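Side-chain contacts in endoglucanase (Ganoderma lucidum, PDB 5D8Z), which probably hydrolyses internal beta-1,4-glucosidic bonds of cellulose and related glucans: residues G199-W202 against T203-E206; D239-S243 against G244-E248; T251-D255 against N256-P260; E286-M289 against C290-V293. All blocks are in the same frame, centred on the assembly; numbering follows the deposited sequence.

Two of the interactions lie in loops after barrel strands and two on outer helices of one (beta/alpha)8 barrel, and they follow one another along the chain. Interaction 1 lies in the loop after strand 194-198, interaction 2 in the loop after strand 230-235, interaction 3 at the start of helix 254-267 and interaction 4 within helix 283-298. Interactions 1 and 2 both touch a bound glucose, with centres about 15 Å apart, and so border the sugar-binding end of the barrel. Interactions 3 and 4, about 12 Å apart between centres, sit on neighbouring outer helices and touch through Asn252 and Gln291. Ala205 against Trp258 joins interaction 1 to interaction 3, linking a pocket loop to the helical layer.

Interaction 1 (G199-W202 against T203-E206); sequences GNNW and TSAE. With BGC (beta-D-glucopyranose), chain C.
The loop leaving strand 194-198 of the (beta/alpha)8 barrel folds back tightly enough for Asn201 to meet Ser204, and in doing so it carries Trp202 into the glycan pocket. Asn201 O receives the backbone N-H of Ser204 at 2.8 Å, with the donor standing above the carbonyl plane and not on a lone pair. The Asn201 side chain follows the same turn: with CG anti to the backbone N (chi1 -161°), its ND2 lies alongside Ser204 CB at 3.5 Å, a van der Waals contact. Ser204 OG serves the chain further on, accepting from Glu206 N at 3.2 Å in an ST turn. Nearby, Thr203 OG1 reaches back to Trp202 O at 2.8 Å, a weak bond. Asn200 secures the entry to the turn, since its OD1 accepts the N-H of Asn201 while its ND2 is bonded to Val168 O. The Trp202 ring also stacks with His166. The indole offers one face to the sugar, an aromatic platform of the kind common in carbohydrate-binding sites. Glucose O3 of chain C lies over that face, offset toward the rim, and comes closest to Trp202 CD1, at 3.3 Å.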
loop_
_atom_site.group_PDB
_atom_site.type_symbol
_atom_site.label_atom_id
_atom_site.label_comp_id
_atom_site.label_asym_id
_atom_site.label_seq_id
_atom_site.Cartn_x
_atom_site.Cartn_y
_atom_site.Cartn_z
ATOM N N GLY A 199 -9.252 4.906 4.473
ATOM C CA GLY A 199 -9.888 5.962 5.214
ATOM C C GLY A 199 -8.926 6.895 5.921
ATOM O O GLY A 199 -7.779 7.019 5.564
ATOM N N ASN A 200 -9.411 7.550 6.959
ATOM C CA ASN A 200 -8.785 8.738 7.503
ATOM C C ASN A 200 -7.702 8.381 8.486
ATOM O O ASN A 200 -7.324 7.210 8.618
ATOM C CB ASN A 200 -9.860 9.567 8.169
ATOM C CG ASN A 200 -9.557 11.041 8.142
ATOM O OD1 ASN A 200 -8.383 11.445 8.188
ATOM N ND2 ASN A 200 -10.613 11.869 8.095
ATOM N N ASN A 201 -7.206 9.399 9.177
ATOM C CA ASN A 201 -6.062 9.290 10.085
ATOM C C ASN A 201 -4.944 8.386 9.564
ATOM O O ASN A 201 -4.527 7.458 10.238
ATOM C CB ASN A 201 -6.508 8.891 11.499
ATOM C CG ASN A 201 -5.451 9.224 12.557
ATOM O OD1 ASN A 201 -4.897 10.338 12.576
ATOM N ND2 ASN A 201 -5.162 8.260 13.447
ATOM N N TRP A 202 -4.453 8.684 8.359
ATOM C CA TRP A 202 -3.410 7.896 7.736
ATOM C C TRP A 202 -3.815 6.431 7.685
ATOM O O TRP A 202 -2.953 5.555 7.844
ATOM C CB TRP A 202 -2.086 8.036 8.498
ATOM C CG TRP A 202 -1.785 9.439 8.870
ATOM C CD1 TRP A 202 -2.285 10.124 9.936
ATOM C CD2 TRP A 202 -0.946 10.362 8.166
ATOM N NE1 TRP A 202 -1.811 11.415 9.945
ATOM C CE2 TRP A 202 -0.984 11.586 8.871
ATOM C CE3 TRP A 202 -0.164 10.278 7.012
ATOM C CZ2 TRP A 202 -0.262 12.710 8.460
ATOM C CZ3 TRP A 202 0.558 11.399 6.611
ATOM C CH2 TRP A 202 0.504 12.592 7.336
ATOM N N THR A 203 -5.105 6.175 7.431
ATOM C CA THR A 203 -5.706 4.831 7.560
ATOM C C THR A 203 -5.191 4.081 8.755
ATOM O O THR A 203 -4.955 2.879 8.692
ATOM C CB THR A 203 -5.448 3.881 6.351
ATOM O OG1 THR A 203 -4.204 4.196 5.702
ATOM C CG2 THR A 203 -6.552 3.931 5.371
ATOM N N SER A 204 -4.992 4.770 9.858
ATOM C CA SER A 204 -4.607 4.056 11.043
ATOM C C SER A 204 -5.659 2.966 11.267
ATOM O O SER A 204 -6.864 3.218 11.143
ATOM C CB SER A 204 -4.536 5.007 12.219
ATOM O OG SER A 204 -4.523 4.307 13.436
ATOM N N ALA A 205 -5.188 1.760 11.545
ATOM C CA ALA A 205 -6.052 0.638 11.921
ATOM C C ALA A 205 -6.740 0.822 13.273
ATOM O O ALA A 205 -7.761 0.206 13.534
ATOM C CB ALA A 205 -5.241 -0.646 11.966
ATOM N N GLU A 206 -6.147 1.631 14.139
ATOM C CA GLU A 206 -6.676 1.880 15.472
ATOM C C GLU A 206 -7.947 2.714 15.449
ATOM O O GLU A 206 -8.835 2.504 16.247
ATOM C CB GLU A 206 -5.621 2.588 16.303
ATOM C CG GLU A 206 -6.003 2.891 17.734
ATOM C CD GLU A 206 -4.807 2.761 18.664
ATOM O OE1 GLU A 206 -4.053 1.764 18.519
ATOM O OE2 GLU A 206 -4.608 3.635 19.540
HETATM C C2 BGC C . 0.187 10.321 13.665
HETATM C C3 BGC C . 1.085 9.841 12.507
HETATM C C4 BGC C . 1.714 11.022 11.733
HETATM C C5 BGC C . 2.103 12.225 12.643
HETATM C C6 BGC C . 2.163 13.540 11.870
HETATM C C1 BGC C . 0.944 11.319 14.546
HETATM O O1 BGC C . 0.169 11.692 15.693
HETATM O O2 BGC C . -0.261 9.207 14.445
HETATM O O3 BGC C . 0.333 8.983 11.616
HETATM O O4 BGC C . 2.901 10.580 11.034
HETATM O O5 BGC C . 1.233 12.479 13.763
HETATM O O6 BGC C . 2.236 14.605 12.821
#

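Interaction 2 (D239-S243 against G244-E248); sequences DSDNS and GTHEE. With BGC (beta-D-glucopyranose), chain B; BGC (beta-D-glucopyranose), chain C.
Asp239 OD2 is gripped from several directions in the loop after strand 230-235, where a type I beta turn from Asp239 to Asn242 starts the reversal that returns Gly244 and His246 to the carboxylate. His246 ND1 donates to the anti lone pair of Asp239 OD2 at 3.2 Å, in a His-carboxylate hydrogen bond. The imidazole and carboxylate planes stand 64° apart, and the oxygen is tilted from the ring plane. Weak bonds from the N-H groups of Gly244 and Thr245 also reach OD2. Its companion, Asp239 OD1, takes the Gly244 N-H on the syn side at 3.0 Å, so one carboxylate spans three successive residues. Asp239 CG lies between the backbone N and the carbonyl carbon (chi1 50°), which turns both oxygens toward the returning chain. With an alanine here, His246 ND1 would probably lose this acceptor and the Gly244 N-H its anchor, leaving the imidazole less firmly held. Beside this group Thr245 OG1 donates to Ser243 OG at 2.7 Å, joining the two hydroxyls round the bend. The loop also lines the glycan pocket: Asn242 is steadied by the bond from Tyr237 N to its OD1, and O2 of the chain C glucose donates to Asp241 O at 3.0 Å.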
loop_
_atom_site.group_PDB
_atom_site.type_symbol
_atom_site.label_atom_id
_atom_site.label_comp_id
_atom_site.label_asym_id
_atom_site.label_seq_id
_atom_site.Cartn_x
_atom_site.Cartn_y
_atom_site.Cartn_z
ATOM N N ASP A 239 5.491 2.066 16.937
ATOM C CA ASP A 239 6.153 3.045 17.803
ATOM C C ASP A 239 5.104 3.850 18.530
ATOM O O ASP A 239 3.932 3.780 18.169
ATOM C CB ASP A 239 7.123 3.939 17.028
ATOM C CG ASP A 239 6.513 4.554 15.788
ATOM O OD1 ASP A 239 5.661 3.908 15.143
ATOM O OD2 ASP A 239 6.919 5.680 15.427
ATOM N N SER A 240 5.515 4.586 19.565
ATOM C CA SER A 240 4.552 5.209 20.486
ATOM C C SER A 240 3.529 6.074 19.763
ATOM O O SER A 240 2.322 6.003 20.065
ATOM C CB SER A 240 5.263 6.021 21.575
ATOM O OG SER A 240 6.385 6.722 21.060
ATOM N N ASP A 241 4.001 6.839 18.772
ATOM C CA ASP A 241 3.164 7.845 18.085
ATOM C C ASP A 241 2.582 7.412 16.724
ATOM O O ASP A 241 2.139 8.260 15.947
ATOM C CB ASP A 241 3.954 9.156 17.936
ATOM C CG ASP A 241 5.089 9.053 16.937
ATOM O OD1 ASP A 241 5.629 7.936 16.768
ATOM O OD2 ASP A 241 5.440 10.089 16.327
ATOM N N ASN A 242 2.548 6.102 16.475
ATOM C CA ASN A 242 2.189 5.491 15.169
ATOM C C ASN A 242 2.868 6.082 13.905
ATOM O O ASN A 242 2.357 5.921 12.802
ATOM C CB ASN A 242 0.666 5.443 14.970
ATOM C CG ASN A 242 0.234 4.382 13.938
ATOM O OD1 ASN A 242 0.786 3.273 13.886
ATOM N ND2 ASN A 242 -0.763 4.712 13.118
ATOM N N SER A 243 4.023 6.729 14.050
ATOM C CA SER A 243 4.626 7.436 12.921
ATOM C C SER A 243 5.434 6.498 12.021
ATOM O O SER A 243 5.468 6.680 10.816
ATOM C CB SER A 243 5.496 8.602 13.421
ATOM O OG SER A 243 6.584 8.151 14.227
ATOM N N GLY A 244 6.052 5.480 12.604
ATOM C CA GLY A 244 7.083 4.724 11.927
ATOM C C GLY A 244 8.288 5.592 11.628
ATOM O O GLY A 244 8.823 5.571 10.525
ATOM N N THR A 245 8.693 6.396 12.601
ATOM C CA THR A 245 9.942 7.150 12.497
ATOM C C THR A 245 10.932 6.726 13.562
ATOM O O THR A 245 12.082 7.089 13.484
ATOM C CB THR A 245 9.694 8.664 12.612
ATOM O OG1 THR A 245 9.094 8.971 13.884
ATOM C CG2 THR A 245 8.781 9.130 11.491
ATOM N N HIS A 246 10.491 5.952 14.548
ATOM C CA HIS A 246 11.373 5.482 15.606
ATOM C C HIS A 246 11.922 4.112 15.341
ATOM O O HIS A 246 11.291 3.295 14.674
ATOM C CB HIS A 246 10.636 5.483 16.929
ATOM C CG HIS A 246 10.239 6.850 17.348
ATOM N ND1 HIS A 246 8.926 7.259 17.399
ATOM C CD2 HIS A 246 10.989 7.936 17.641
ATOM C CE1 HIS A 246 8.881 8.529 17.755
ATOM N NE2 HIS A 246 10.119 8.962 17.906
ATOM N N GLU A 247 13.111 3.862 15.872
ATOM C CA GLU A 247 13.744 2.568 15.672
ATOM C C GLU A 247 13.138 1.582 16.639
ATOM O O GLU A 247 12.969 0.429 16.293
ATOM C CB GLU A 247 15.286 2.617 15.816
ATOM C CG GLU A 247 15.962 1.357 15.262
ATOM C CD GLU A 247 17.399 1.552 14.794
ATOM O OE1 GLU A 247 17.617 1.733 13.571
ATOM O OE2 GLU A 247 18.316 1.499 15.641
ATOM N N GLU A 248 12.774 2.055 17.829
ATOM C CA GLU A 248 12.381 1.174 18.921
ATOM C C GLU A 248 10.883 0.988 18.937
ATOM O O GLU A 248 10.134 1.881 18.591
ATOM C CB GLU A 248 12.860 1.747 20.263
ATOM C CG GLU A 248 13.295 0.688 21.284
ATOM C CD GLU A 248 14.610 -0.009 20.923
ATOM O OE1 GLU A 248 14.737 -1.232 21.196
ATOM O OE2 GLU A 248 15.513 0.664 20.373
HETATM C C2 BGC B . 4.189 10.054 9.012
HETATM C C3 BGC B . 4.346 9.097 7.809
HETATM C C4 BGC B . 3.747 7.725 8.062
HETATM C C5 BGC B . 2.330 7.849 8.660
HETATM C C6 BGC B . 1.819 6.501 9.162
HETATM C C1 BGC B . 2.798 10.042 9.699
HETATM O O2 BGC B . 4.474 11.379 8.551
HETATM O O3 BGC B . 5.725 8.847 7.470
HETATM O O4 BGC B . 3.853 6.991 6.818
HETATM O O5 BGC B . 2.264 8.716 9.805
HETATM O O6 BGC B . 1.611 6.500 10.579
HETATM C C2 BGC C . 0.187 10.321 13.665
HETATM C C3 BGC C . 1.085 9.841 12.507
HETATM C C4 BGC C . 1.714 11.022 11.733
HETATM C C5 BGC C . 2.103 12.225 12.643
HETATM C C6 BGC C . 2.163 13.540 11.870
HETATM C C1 BGC C . 0.944 11.319 14.546
HETATM O O1 BGC C . 0.169 11.692 15.693
HETATM O O2 BGC C . -0.261 9.207 14.445
HETATM O O3 BGC C . 0.333 8.983 11.616
HETATM O O4 BGC C . 2.901 10.580 11.034
HETATM O O5 BGC C . 1.233 12.479 13.763
HETATM O O6 BGC C . 2.236 14.605 12.821
#

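Interaction 3 (T251-D255 against N256-P260); sequences TNNID and NAWAP
Trp258 brings the NE1 and CD1 side of its indole to Asn253 where helix 254-267 begins, in the beta-alpha-beta unit between strands 230-235 and 272-277. Its NE1 comes within 3.3 Å of Asn253 CB, while Asn252 O sits at the ring edge, in plane. The indole reaches back there because Trp258 CG is anti to its own carbonyl carbon (chi1 -51°). Next to it Ile254 adds apolar contacts, CG1 to Trp258 CD1 and CG2 to Ala259 CB, each 4.4 Å. An alanine in place of Trp258 is likely to open a gap beside Asn253 CB and leave Ile254 CG1 without its indole neighbour. One layer out, the backbone sets these positions through a wider pi-type turn. Trp258 N donates to Asn253 O at 2.9 Å and Ala259 N to Ile254 O at 2.8 Å, each bond spanning five residues and lying in the carbonyl plane. Pro260, with no N-H to give, follows at a kink. Farther out, the Asn253 side chain is held by Lys236 NZ at its OD1, and the indole meets Phe303 edge-to-face. The approach to the helix is fixed by an ST turn, in which Asn253 N donates to Thr251 OG1 at 3.1 Å.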
loop_
_atom_site.group_PDB
_atom_site.type_symbol
_atom_site.label_atom_id
_atom_site.label_comp_id
_atom_site.label_asym_id
_atom_site.label_seq_id
_atom_site.Cartn_x
_atom_site.Cartn_y
_atom_site.Cartn_z
ATOM N N THR A 251 4.974 -1.876 21.381
ATOM C CA THR A 251 3.619 -2.433 21.294
ATOM C C THR A 251 3.445 -3.367 20.097
ATOM O O THR A 251 4.228 -3.309 19.160
ATOM C CB THR A 251 2.568 -1.324 21.127
ATOM O OG1 THR A 251 1.256 -1.905 21.121
ATOM C CG2 THR A 251 2.784 -0.565 19.806
ATOM N N ASN A 252 2.398 -4.196 20.143
ATOM C CA ASN A 252 1.993 -5.051 19.022
ATOM C C ASN A 252 0.614 -4.759 18.451
ATOM O O ASN A 252 0.121 -5.517 17.613
ATOM C CB ASN A 252 2.086 -6.540 19.387
ATOM C CG ASN A 252 1.253 -6.945 20.611
ATOM O OD1 ASN A 252 0.236 -6.335 20.973
ATOM N ND2 ASN A 252 1.700 -8.020 21.250
ATOM N N ASN A 253 -0.006 -3.678 18.922
ATOM C CA ASN A 253 -1.270 -3.185 18.381
ATOM C C ASN A 253 -2.437 -4.128 18.428
ATOM O O ASN A 253 -3.455 -3.842 17.810
ATOM C CB ASN A 253 -1.092 -2.770 16.931
ATOM C CG ASN A 253 0.018 -1.774 16.750
ATOM O OD1 ASN A 253 -0.077 -0.633 17.193
ATOM N ND2 ASN A 253 1.078 -2.197 16.089
ATOM N N ILE A 254 -2.325 -5.239 19.145
ATOM C CA ILE A 254 -3.437 -6.202 19.226
ATOM C C ILE A 254 -4.596 -5.659 20.039
ATOM O O ILE A 254 -5.731 -5.622 19.544
ATOM C CB ILE A 254 -2.997 -7.534 19.834
ATOM C CG1 ILE A 254 -2.062 -8.241 18.843
ATOM C CG2 ILE A 254 -4.207 -8.394 20.143
ATOM C CD1 ILE A 254 -1.091 -9.229 19.454
ATOM N N ASP A 255 -4.289 -5.237 21.269
ATOM C CA ASP A 255 -5.293 -4.729 22.210
ATOM C C ASP A 255 -6.065 -3.531 21.679
ATOM O O ASP A 255 -7.293 -3.490 21.778
ATOM C CB ASP A 255 -4.642 -4.324 23.538
ATOM C CG ASP A 255 -4.367 -5.515 24.463
ATOM O OD1 ASP A 255 -4.576 -6.667 24.038
ATOM O OD2 ASP A 255 -3.942 -5.282 25.626
ATOM N N ASN A 256 -5.341 -2.556 21.120
ATOM C CA ASN A 256 -5.943 -1.279 20.702
ATOM C C ASN A 256 -6.328 -1.172 19.226
ATOM O O ASN A 256 -7.031 -0.227 18.848
ATOM C CB ASN A 256 -5.015 -0.129 21.079
ATOM C CG ASN A 256 -4.810 -0.015 22.582
ATOM O OD1 ASN A 256 -5.289 -0.854 23.359
ATOM N ND2 ASN A 256 -4.095 1.027 23.002
ATOM N N ALA A 257 -5.901 -2.143 18.408
ATOM C CA ALA A 257 -6.097 -2.063 16.974
ATOM C C ALA A 257 -6.615 -3.331 16.318
ATOM O O ALA A 257 -7.713 -3.330 15.793
ATOM C CB ALA A 257 -4.812 -1.628 16.324
ATOM N N TRP A 258 -5.847 -4.413 16.337
ATOM C CA TRP A 258 -6.234 -5.584 15.553
ATOM C C TRP A 258 -7.376 -6.358 16.161
ATOM O O TRP A 258 -8.179 -6.920 15.427
ATOM C CB TRP A 258 -5.066 -6.525 15.304
ATOM C CG TRP A 258 -3.920 -5.846 14.767
ATOM C CD1 TRP A 258 -2.760 -5.635 15.398
ATOM C CD2 TRP A 258 -3.805 -5.228 13.482
ATOM N NE1 TRP A 258 -1.898 -4.947 14.591
ATOM C CE2 TRP A 258 -2.519 -4.676 13.403
ATOM C CE3 TRP A 258 -4.662 -5.090 12.387
ATOM C CZ2 TRP A 258 -2.067 -3.989 12.282
ATOM C CZ3 TRP A 258 -4.208 -4.420 11.272
ATOM C CH2 TRP A 258 -2.918 -3.880 11.225
ATOM N N ALA A 259 -7.450 -6.416 17.486
ATOM C CA ALA A 259 -8.593 -7.095 18.134
ATOM C C ALA A 259 -9.900 -6.390 17.809
ATOM O O ALA A 259 -10.747 -7.007 17.143
ATOM C CB ALA A 259 -8.410 -7.212 19.643
ATOM N N PRO A 260 -10.061 -5.093 18.227
ATOM C CA PRO A 260 -11.323 -4.393 17.923
ATOM C C PRO A 260 -11.620 -4.447 16.446
ATOM O O PRO A 260 -12.767 -4.662 16.017
ATOM C CB PRO A 260 -11.048 -2.945 18.346
ATOM C CG PRO A 260 -9.966 -3.049 19.348
ATOM C CD PRO A 260 -9.097 -4.162 18.836
#

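Interaction 4 (E286-M289 against C290-V293); sequences ETFM and CQQV
Met289 overlaps Val293 one helical turn further along helix 283-298, an outer helix of the barrel between strands 272-277 and 303-312. The thioether does the touching: Met289 SD approaches Val293 CG2 at 3.9 Å. The methionine chain sets off with CG opposite its backbone N (chi1 172°), then bends at chi2 and again at chi3, so that it curls instead of running straight out. Beyond the helix the same side chain rests on Leu238 and on Cys340 and Leu341, at the end of helix 335-341, which buries the methionine.

Phe288 and Gln291 run side by side and point the same way, in van der Waals contact. Gln291 OE1 comes to 3.4 Å from Phe288 CD1, and the amide plane is turned 73° from the ring. The Gln291 chain is extended beyond CG, which carries the amide out along the phenylalanine; there its OE1 also accepts a weak hydrogen bond from Asn252 ND2 near the start of the neighbouring helix.

Regular helical bonds hold the spacing between these partners. Gln291 N donates to Thr287 O, Gln292 N to Phe288 O, and Val293 N to Met289 O at 3.0 Å.

Cys290 forms a disulfide with Cys340. The chemistry is thus divided round the helix: thioether and methyl meet along it, an amide makes a weak bond to Asn252, just ahead of helix 254-267, and a covalent bond ties this segment to helix 335-341, which would limit how far the two helices can separate.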
loop_
_atom_site.group_PDB
_atom_site.type_symbol
_atom_site.label_atom_id
_atom_site.label_comp_id
_atom_site.label_asym_id
_atom_site.label_seq_id
_atom_site.Cartn_x
_atom_site.Cartn_y
_atom_site.Cartn_z
ATOM N N GLU A 286 11.604 -7.171 17.219
ATOM C CA GLU A 286 11.469 -8.558 16.785
ATOM C C GLU A 286 10.466 -9.248 17.700
ATOM O O GLU A 286 9.654 -10.059 17.259
ATOM C CB GLU A 286 12.809 -9.299 16.780
ATOM C CG GLU A 286 13.832 -8.749 15.783
ATOM C CD GLU A 286 15.194 -9.458 15.840
ATOM O OE1 GLU A 286 15.243 -10.644 16.247
ATOM O OE2 GLU A 286 16.216 -8.838 15.453
ATOM N N THR A 287 10.474 -8.907 18.978
ATOM C CA THR A 287 9.513 -9.545 19.847
ATOM C C THR A 287 8.136 -9.005 19.480
ATOM O O THR A 287 7.273 -9.774 19.107
ATOM C CB THR A 287 9.870 -9.531 21.371
ATOM O OG1 THR A 287 8.688 -9.303 22.139
ATOM C CG2 THR A 287 10.939 -8.494 21.772
ATOM N N PHE A 288 7.945 -7.695 19.478
ATOM C CA PHE A 288 6.589 -7.146 19.255
ATOM C C PHE A 288 5.991 -7.369 17.865
ATOM O O PHE A 288 4.799 -7.474 17.731
ATOM C CB PHE A 288 6.540 -5.650 19.547
ATOM C CG PHE A 288 6.506 -5.304 21.007
ATOM C CD1 PHE A 288 5.502 -5.787 21.826
ATOM C CD2 PHE A 288 7.452 -4.441 21.550
ATOM C CE1 PHE A 288 5.451 -5.435 23.166
ATOM C CE2 PHE A 288 7.413 -4.090 22.891
ATOM C CZ PHE A 288 6.410 -4.585 23.701
ATOM N N MET A 289 6.809 -7.415 16.828
ATOM C CA MET A 289 6.303 -7.618 15.471
ATOM C C MET A 289 5.868 -9.065 15.268
ATOM O O MET A 289 4.911 -9.342 14.542
ATOM C CB MET A 289 7.391 -7.264 14.453
ATOM C CG MET A 289 7.093 -7.595 13.002
ATOM S SD MET A 289 5.669 -6.679 12.427
ATOM C CE MET A 289 6.449 -5.072 12.335
ATOM N N CYS A 290 6.587 -9.995 15.887
ATOM C CA CYS A 290 6.263 -11.415 15.733
ATOM C C CYS A 290 4.927 -11.701 16.384
ATOM O O CYS A 290 4.122 -12.514 15.873
ATOM C CB CYS A 290 7.367 -12.304 16.298
ATOM S SG CYS A 290 8.630 -12.747 15.064
ATOM N N GLN A 291 4.691 -10.987 17.482
ATOM C CA GLN A 291 3.407 -11.024 18.153
ATOM C C GLN A 291 2.295 -10.558 17.194
ATOM O O GLN A 291 1.342 -11.315 16.941
ATOM C CB GLN A 291 3.442 -10.230 19.478
ATOM C CG GLN A 291 4.313 -10.914 20.536
ATOM C CD GLN A 291 4.466 -10.148 21.855
ATOM O OE1 GLN A 291 4.178 -8.943 21.979
ATOM N NE2 GLN A 291 4.922 -10.870 22.858
ATOM N N GLN A 292 2.441 -9.365 16.619
ATOM C CA GLN A 292 1.436 -8.833 15.674
ATOM C C GLN A 292 1.170 -9.742 14.472
ATOM O O GLN A 292 0.039 -9.834 14.009
ATOM C CB GLN A 292 1.843 -7.441 15.176
ATOM C CG GLN A 292 0.969 -6.879 14.049
ATOM C CD GLN A 292 1.361 -5.465 13.625
ATOM O OE1 GLN A 292 2.023 -5.284 12.612
ATOM N NE2 GLN A 292 0.967 -4.472 14.402
ATOM N N VAL A 293 2.208 -10.399 13.969
ATOM C CA VAL A 293 2.093 -11.238 12.778
ATOM C C VAL A 293 1.457 -12.574 13.129
ATOM O O VAL A 293 0.692 -13.137 12.326
ATOM C CB VAL A 293 3.471 -11.478 12.133
ATOM C CG1 VAL A 293 3.386 -12.485 10.990
ATOM C CG2 VAL A 293 4.052 -10.157 11.625
#